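Local coordinates for protein-tyrosine-phosphatase PTP1 (Arabidopsis thaliana, PDB 6KRW), which dephosphorylates phosphotyrosine in proteins such as the MAP kinase MPK6 and, in vitro, MPK4, and together with MKP1 modulates plant defence responses, at residues 88-100 and 271-283. Sequence-based numbering, arbitrary orientation.
Sequences GYVNASLIKTSES and VALFRKQRIGMVQ
Strand 92-95 and helix segment 271-277 pack with their axes 8.6 Å apart and run at 141° to each other, closer to antiparallel than parallel. This is the classical tyrosine phosphatase fold: the strand is an outermost one of the mixed central sheet, and the chain turns a corner at Asn-91. Gln-277 and Lys-96 form a two-bond pair of side-chain amide and backbone. Lys-96 N donates to Gln-277 OE1 at 2.8 Å, and Gln-277 NE2 donates to Lys-96 O at 2.9 Å. The Gln-277 chain is extended beyond CG (chi2 -180°), which carries the amide out to the strand; the two bonds fix its flip. Next to it, Ile-95 CG2 lies over a face of the Phe-274 ring, 4.1 Å from the centroid, a CH-pi contact. Thr-97 CG2 meets the same ring at its edge, 3.7 Å from CE1. Ile-95 CD1 and Met-281 CE meet tip to tip. Arg-278, next along the chain, stretches along Ser-93, and its extended chain from CG to NE carries the guanidinium to Asn-91. Its NH2 also donates to Ala-239 O, in a loop that by similarity binds substrate, so the contact joins the sheet edge to the active-site loop. Asn-91 ND2 is held by Val-68 O and Asn-63 OD1. A water bridges Ser-93 OG and Gln-277 O. Arg-278 NH1 donates to Ser-93 OG at 2.9 Å, within the guanidinium plane. End-on, NH1 and NH2 both reach Asn-91 OD1, at 3.1 and 2.9 Å, with the amide and guanidinium planes 72° apart.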
ATOM      1  N   GLY A  88     -21.928   0.538  -1.820  1.00 21.57           N
ATOM      2  CA  GLY A  88     -20.815  -0.283  -1.330  1.00 21.46           C
ATOM      3  C   GLY A  88     -19.544   0.507  -1.070  1.00 20.18           C
ATOM      4  O   GLY A  88     -18.463  -0.093  -1.107  1.00 22.19           O
ATOM      5  N   TYR A  89     -19.661   1.801  -0.824  1.00 20.75           N
ATOM      6  CA  TYR A  89     -18.492   2.698  -0.909  1.00 21.19           C
ATOM      7  C   TYR A  89     -17.530   2.513   0.282  1.00 20.99           C
ATOM      8  O   TYR A  89     -17.918   2.570   1.450  1.00 22.92           O
ATOM      9  CB  TYR A  89     -18.929   4.160  -0.976  1.00 19.89           C
ATOM     10  CG  TYR A  89     -17.740   5.063  -1.045  1.00 20.37           C
ATOM     11  CD1 TYR A  89     -16.974   5.137  -2.188  1.00 18.88           C
ATOM     12  CD2 TYR A  89     -17.300   5.764   0.077  1.00 21.84           C
ATOM     13  CE1 TYR A  89     -15.832   5.912  -2.250  1.00 19.18           C
ATOM     14  CE2 TYR A  89     -16.157   6.543   0.034  1.00 20.72           C
ATOM     15  CZ  TYR A  89     -15.404   6.607  -1.123  1.00 18.60           C
ATOM     16  OH  TYR A  89     -14.272   7.345  -1.219  1.00 20.58           O
ATOM     17  N   VAL A  90     -16.277   2.351  -0.066  1.00 19.85           N
ATOM     18  CA  VAL A  90     -15.128   2.509   0.851  1.00 20.18           C
ATOM     19  C   VAL A  90     -14.042   3.264   0.097  1.00 20.26           C
ATOM     20  O   VAL A  90     -13.899   3.096  -1.135  1.00 19.86           O
ATOM     21  CB  VAL A  90     -14.688   1.146   1.389  1.00 26.23           C
ATOM     22  CG1 VAL A  90     -14.365   0.158   0.319  1.00 26.05           C
ATOM     23  CG2 VAL A  90     -13.500   1.284   2.339  1.00 30.08           C
ATOM     24  N   ASN A  91     -13.295   4.114   0.784  1.00 20.36           N
ATOM     25  CA  ASN A  91     -12.201   4.884   0.160  1.00 17.94           C
ATOM     26  C   ASN A  91     -11.026   3.942  -0.044  1.00 19.04           C
ATOM     27  O   ASN A  91     -10.138   3.859   0.824  1.00 21.79           O
ATOM     28  CB  ASN A  91     -11.895   6.147   0.935  1.00 17.83           C
ATOM     29  CG  ASN A  91     -10.989   7.070   0.162  1.00 19.31           C
ATOM     30  OD1 ASN A  91     -10.030   6.626  -0.476  1.00 20.01           O
ATOM     31  ND2 ASN A  91     -11.272   8.364   0.239  1.00 19.58           N
ATOM     32  N   ALA A  92     -11.019   3.213  -1.149  1.00 17.60           N
ATOM     33  CA  ALA A  92     -10.045   2.136  -1.374  1.00 16.88           C
ATOM     34  C   ALA A  92      -9.984   1.868  -2.870  1.00 15.17           C
ATOM     35  O   ALA A  92     -11.076   1.875  -3.521  1.00 16.45           O
ATOM     36  CB  ALA A  92     -10.431   0.880  -0.636  1.00 17.87           C
ATOM     37  N   SER A  93      -8.791   1.673  -3.381  1.00 14.64           N
ATOM     38  CA  SER A  93      -8.519   1.518  -4.827  1.00 14.31           C
ATOM     39  C   SER A  93      -7.756   0.237  -5.089  1.00 14.51           C
ATOM     40  O   SER A  93      -6.794  -0.077  -4.361  1.00 16.08           O
ATOM     41  CB  SER A  93      -7.675   2.677  -5.291  1.00 15.58           C
ATOM     42  OG  SER A  93      -8.293   3.910  -5.044  1.00 16.59           O
ATOM     43  N   LEU A  94      -8.123  -0.531  -6.101  1.00 14.26           N
ATOM     44  CA  LEU A  94      -7.321  -1.648  -6.602  1.00 14.52           C
ATOM     45  C   LEU A  94      -6.125  -1.164  -7.390  1.00 14.34           C
ATOM     46  O   LEU A  94      -6.292  -0.451  -8.403  1.00 15.84           O
ATOM     47  CB  LEU A  94      -8.147  -2.568  -7.482  1.00 15.90           C
ATOM     48  CG  LEU A  94      -7.418  -3.825  -7.925  1.00 18.00           C
ATOM     49  CD1 LEU A  94      -7.095  -4.717  -6.737  1.00 20.28           C
ATOM     50  CD2 LEU A  94      -8.227  -4.563  -8.965  1.00 18.86           C
ATOM     51  N   ILE A  95      -4.925  -1.511  -6.940  1.00 14.85           N
ATOM     52  CA  ILE A  95      -3.670  -1.212  -7.636  1.00 14.82           C
ATOM     53  C   ILE A  95      -3.167  -2.506  -8.206  1.00 15.92           C
ATOM     54  O   ILE A  95      -2.790  -3.415  -7.460  1.00 17.02           O
ATOM     55  CB  ILE A  95      -2.635  -0.545  -6.710  1.00 15.43           C
ATOM     56  CG1 ILE A  95      -3.230   0.584  -5.886  1.00 15.67           C
ATOM     57  CG2 ILE A  95      -1.422  -0.109  -7.504  1.00 17.89           C
ATOM     58  CD1 ILE A  95      -3.793   1.724  -6.695  1.00 16.22           C
ATOM     59  N   LYS A  96      -3.175  -2.620  -9.532  1.00 17.44           N
ATOM     60  CA  LYS A  96      -2.850  -3.877 -10.221  1.00 18.01           C
ATOM     61  C   LYS A  96      -2.135  -3.517 -11.516  1.00 18.32           C
ATOM     62  O   LYS A  96      -2.714  -2.810 -12.331  1.00 22.42           O
ATOM     63  CB  LYS A  96      -4.104  -4.722 -10.437  1.00 21.96           C
ATOM     64  CG  LYS A  96      -3.886  -6.047 -11.134  1.00 27.00           C
ATOM     65  CD  LYS A  96      -5.155  -6.863 -11.250  1.00 26.34           C
ATOM     66  CE  LYS A  96      -4.888  -8.226 -11.850  1.00 30.05           C
ATOM     67  NZ  LYS A  96      -6.127  -9.030 -11.992  1.00 34.83           N
ATOM     68  N   THR A  97      -0.946  -4.028 -11.724  1.00 18.89           N
ATOM     69  CA  THR A  97      -0.136  -3.727 -12.919  1.00 23.15           C
ATOM     70  C   THR A  97      -0.122  -4.937 -13.854  1.00 26.22           C
ATOM     71  O   THR A  97       0.147  -4.770 -15.023  1.00 31.75           O
ATOM     72  CB  THR A  97       1.286  -3.345 -12.522  1.00 24.95           C
ATOM     73  OG1 THR A  97       1.877  -4.486 -11.878  1.00 25.48           O
ATOM     74  CG2 THR A  97       1.315  -2.148 -11.607  1.00 27.11           C
ATOM     75  N   SER A  98      -0.348  -6.127 -13.342  1.00 25.62           N
ATOM     76  CA  SER A  98      -0.006  -7.382 -14.052  1.00 29.04           C
ATOM     77  C   SER A  98      -0.997  -8.474 -13.674  1.00 35.41           C
ATOM     78  O   SER A  98      -1.611  -8.382 -12.617  1.00 35.56           O
ATOM     79  CB  SER A  98       1.392  -7.878 -13.764  1.00 44.38           C
ATOM     80  OG  SER A  98       2.343  -6.852 -13.512  1.00 43.73           O
ATOM     81  N   GLU A  99      -1.150  -9.484 -14.527  1.00 45.64           N
ATOM     82  CA  GLU A  99      -1.928 -10.680 -14.144  1.00 67.00           C
ATOM     83  C   GLU A  99      -0.937 -11.823 -14.100  1.00 55.94           C
ATOM     84  O   GLU A  99      -0.822 -12.537 -15.075  1.00 55.81           O
ATOM     85  CB  GLU A  99      -3.062 -11.009 -15.108  1.00109.63           C
ATOM     86  CG  GLU A  99      -3.849 -12.221 -14.648  1.00118.54           C
ATOM     87  CD  GLU A  99      -4.574 -11.975 -13.338  1.00 88.00           C
ATOM     88  OE1 GLU A  99      -4.363 -12.727 -12.370  1.00165.16           O
ATOM     89  OE2 GLU A  99      -5.380 -11.052 -13.313  1.00102.48           O
ATOM     90  N   SER A 100      -0.252 -11.947 -12.981  1.00 49.68           N
ATOM     91  CA  SER A 100       0.828 -12.935 -12.772  1.00 52.00           C
ATOM     92  C   SER A 100       0.711 -13.471 -11.349  1.00 48.19           C
ATOM     93  O   SER A 100       0.508 -12.668 -10.417  1.00 54.17           O
ATOM     94  CB  SER A 100       2.176 -12.321 -13.019  1.00 46.71           C
ATOM     95  OG  SER A 100       3.195 -13.191 -12.562  1.00 41.52           O
ATOM     96  N   VAL A 271       4.809   4.829 -11.883  1.00 16.58           N
ATOM     97  CA  VAL A 271       4.095   5.826 -11.054  1.00 17.73           C
ATOM     98  C   VAL A 271       2.932   6.438 -11.855  1.00 16.49           C
ATOM     99  O   VAL A 271       1.886   6.666 -11.293  1.00 16.51           O
ATOM    100  CB  VAL A 271       5.067   6.869 -10.484  1.00 17.69           C
ATOM    101  CG1 VAL A 271       4.315   7.983  -9.788  1.00 18.79           C
ATOM    102  CG2 VAL A 271       6.041   6.214  -9.494  1.00 19.55           C
ATOM    103  N   ALA A 272       3.122   6.671 -13.159  1.00 17.16           N
ATOM    104  CA  ALA A 272       2.010   7.222 -13.960  1.00 17.48           C
ATOM    105  C   ALA A 272       0.853   6.209 -13.987  1.00 16.25           C
ATOM    106  O   ALA A 272      -0.307   6.623 -13.909  1.00 17.52           O
ATOM    107  CB  ALA A 272       2.498   7.503 -15.369  1.00 19.71           C
ATOM    108  N   LEU A 273       1.173   4.914 -14.104  1.00 16.67           N
ATOM    109  CA  LEU A 273       0.114   3.876 -14.077  1.00 17.01           C
ATOM    110  C   LEU A 273      -0.599   3.866 -12.728  1.00 16.06           C
ATOM    111  O   LEU A 273      -1.811   3.821 -12.641  1.00 17.03           O
ATOM    112  CB  LEU A 273       0.707   2.525 -14.402  1.00 19.32           C
ATOM    113  CG  LEU A 273      -0.267   1.352 -14.399  1.00 23.39           C
ATOM    114  CD1 LEU A 273      -1.454   1.583 -15.338  1.00 26.56           C
ATOM    115  CD2 LEU A 273       0.465   0.084 -14.820  1.00 28.64           C
ATOM    116  N   PHE A 274       0.203   3.956 -11.662  1.00 15.32           N
ATOM    117  CA  PHE A 274      -0.421   4.020 -10.322  1.00 15.67           C
ATOM    118  C   PHE A 274      -1.359   5.215 -10.211  1.00 14.93           C
ATOM    119  O   PHE A 274      -2.426   5.106  -9.613  1.00 15.28           O
ATOM    120  CB  PHE A 274       0.649   4.141  -9.225  1.00 15.62           C
ATOM    121  CG  PHE A 274       1.397   2.894  -8.865  1.00 17.00           C
ATOM    122  CD1 PHE A 274       1.239   1.694  -9.538  1.00 17.32           C
ATOM    123  CD2 PHE A 274       2.272   2.936  -7.792  1.00 19.35           C
ATOM    124  CE1 PHE A 274       1.925   0.552  -9.126  1.00 19.65           C
ATOM    125  CE2 PHE A 274       2.986   1.802  -7.433  1.00 20.40           C
ATOM    126  CZ  PHE A 274       2.787   0.609  -8.059  1.00 21.78           C
ATOM    127  N   ARG A 275      -0.946   6.350 -10.771  1.00 16.02           N
ATOM    128  CA  ARG A 275      -1.782   7.573 -10.717  1.00 16.92           C
ATOM    129  C   ARG A 275      -3.076   7.424 -11.548  1.00 17.64           C
ATOM    130  O   ARG A 275      -4.062   8.007 -11.172  1.00 18.08           O
ATOM    131  CB  ARG A 275      -0.946   8.793 -11.085  1.00 17.09           C
ATOM    132  CG  ARG A 275       0.033   9.184  -9.993  1.00 17.64           C
ATOM    133  CD  ARG A 275       0.983  10.237 -10.478  1.00 17.87           C
ATOM    134  NE  ARG A 275       1.759  10.733  -9.357  1.00 17.09           N
ATOM    135  CZ  ARG A 275       2.356  11.902  -9.312  1.00 20.20           C
ATOM    136  NH1 ARG A 275       2.252  12.768 -10.300  1.00 21.76           N
ATOM    137  NH2 ARG A 275       3.056  12.269  -8.252  1.00 22.39           N
ATOM    138  N   LYS A 276      -3.057   6.571 -12.573  1.00 16.55           N
ATOM    139  CA  LYS A 276      -4.298   6.259 -13.324  1.00 17.00           C
ATOM    140  C   LYS A 276      -5.199   5.368 -12.482  1.00 16.92           C
ATOM    141  O   LYS A 276      -6.395   5.233 -12.781  1.00 17.74           O
ATOM    142  CB  LYS A 276      -3.940   5.618 -14.663  1.00 21.34           C
ATOM    143  CG  LYS A 276      -3.292   6.561 -15.664  1.00 30.79           C
ATOM    144  CD  LYS A 276      -3.443   6.141 -17.102  1.00 57.32           C
ATOM    145  CE  LYS A 276      -3.144   4.679 -17.376  1.00 69.72           C
ATOM    146  NZ  LYS A 276      -2.715   4.473 -18.788  1.00 76.38           N
ATOM    147  N   GLN A 277      -4.651   4.805 -11.375  1.00 15.03           N
ATOM    148  CA  GLN A 277      -5.418   3.908 -10.487  1.00 14.29           C
ATOM    149  C   GLN A 277      -5.761   4.545  -9.129  1.00 14.25           C
ATOM    150  O   GLN A 277      -6.715   4.083  -8.517  1.00 15.64           O
ATOM    151  CB  GLN A 277      -4.672   2.578 -10.315  1.00 15.11           C
ATOM    152  CG  GLN A 277      -4.516   1.858 -11.668  1.00 15.54           C
ATOM    153  CD  GLN A 277      -3.801   0.530 -11.611  1.00 17.50           C
ATOM    154  OE1 GLN A 277      -3.524   0.003 -10.548  1.00 23.44           O
ATOM    155  NE2 GLN A 277      -3.574  -0.105 -12.743  1.00 22.09           N
ATOM    156  N   ARG A 278      -5.041   5.579  -8.730  1.00 14.67           N
ATOM    157  CA  ARG A 278      -5.423   6.328  -7.508  1.00 14.86           C
ATOM    158  C   ARG A 278      -4.727   7.683  -7.611  1.00 14.75           C
ATOM    159  O   ARG A 278      -3.498   7.731  -7.787  1.00 16.21           O
ATOM    160  CB  ARG A 278      -5.067   5.589  -6.203  1.00 15.11           C
ATOM    161  CG  ARG A 278      -5.655   6.256  -4.975  1.00 16.54           C
ATOM    162  CD  ARG A 278      -5.408   5.327  -3.771  1.00 15.80           C
ATOM    163  NE  ARG A 278      -5.757   5.887  -2.461  1.00 16.54           N
ATOM    164  CZ  ARG A 278      -6.966   5.984  -1.946  1.00 17.20           C
ATOM    165  NH1 ARG A 278      -8.033   5.558  -2.616  1.00 17.54           N
ATOM    166  NH2 ARG A 278      -7.148   6.499  -0.735  1.00 18.55           N
ATOM    167  N   ILE A 279      -5.503   8.746  -7.510  1.00 15.75           N
ATOM    168  CA  ILE A 279      -4.967  10.105  -7.734  1.00 17.55           C
ATOM    169  C   ILE A 279      -3.788  10.368  -6.794  1.00 17.02           C
ATOM    170  O   ILE A 279      -3.900  10.089  -5.565  1.00 18.78           O
ATOM    171  CB  ILE A 279      -6.068  11.169  -7.604  1.00 18.28           C
ATOM    172  CG1 ILE A 279      -5.545  12.527  -8.071  1.00 20.23           C
ATOM    173  CG2 ILE A 279      -6.666  11.185  -6.207  1.00 20.18           C
ATOM    174  CD1 ILE A 279      -6.593  13.578  -8.264  1.00 20.99           C
ATOM    175  N   GLY A 280      -2.703  10.870  -7.353  1.00 17.47           N
ATOM    176  CA  GLY A 280      -1.614  11.449  -6.535  1.00 18.89           C
ATOM    177  C   GLY A 280      -0.676  10.422  -5.923  1.00 17.30           C
ATOM    178  O   GLY A 280       0.126  10.798  -5.037  1.00 20.31           O
ATOM    179  N   MET A 281      -0.695   9.175  -6.343  1.00 16.86           N
ATOM    180  CA  MET A 281       0.250   8.170  -5.793  1.00 16.77           C
ATOM    181  C   MET A 281       1.682   8.680  -5.967  1.00 18.19           C
ATOM    182  O   MET A 281       2.053   9.084  -7.028  1.00 18.27           O
ATOM    183  CB  MET A 281       0.059   6.819  -6.490  1.00 17.38           C
ATOM    184  CG  MET A 281      -1.275   6.196  -6.179  1.00 16.72           C
ATOM    185  SD  MET A 281      -1.282   5.217  -4.656  0.96 17.84           S
ATOM    186  CE  MET A 281      -0.619   3.692  -5.291  1.00 18.88           C
ATOM    187  N   VAL A 282       2.458   8.638  -4.847  1.00 17.86           N
ATOM    188  CA  VAL A 282       3.837   9.193  -4.703  1.00 19.03           C
ATOM    189  C   VAL A 282       3.704  10.710  -4.669  1.00 20.02           C
ATOM    190  O   VAL A 282       3.615  11.354  -5.726  1.00 20.85           O
ATOM    191  CB  VAL A 282       4.873   8.684  -5.726  1.00 19.39           C
ATOM    192  CG1 VAL A 282       6.293   9.125  -5.332  1.00 18.78           C
ATOM    193  CG2 VAL A 282       4.828   7.183  -5.849  1.00 18.71           C
ATOM    194  N   GLN A 283       3.700  11.290  -3.466  1.00 20.43           N
ATOM    195  CA  GLN A 283       3.334  12.712  -3.301  1.00 22.78           C
ATOM    196  C   GLN A 283       4.493  13.681  -3.516  1.00 23.10           C
ATOM    197  O   GLN A 283       4.222  14.804  -3.969  1.00 27.82           O
ATOM    198  CB  GLN A 283       2.659  12.911  -1.952  1.00 23.23           C
ATOM    199  CG  GLN A 283       1.221  12.451  -1.969  1.00 27.26           C
ATOM    200  CD  GLN A 283       0.398  13.555  -2.571  1.00 31.13           C
ATOM    201  OE1 GLN A 283       0.216  14.606  -1.960  1.00 34.06           O
ATOM    202  NE2 GLN A 283      -0.097  13.312  -3.780  1.00 29.89           N
TER
HETATM  203  O   HOH W   1      -9.144   4.545  -7.536  1.00 15.55           O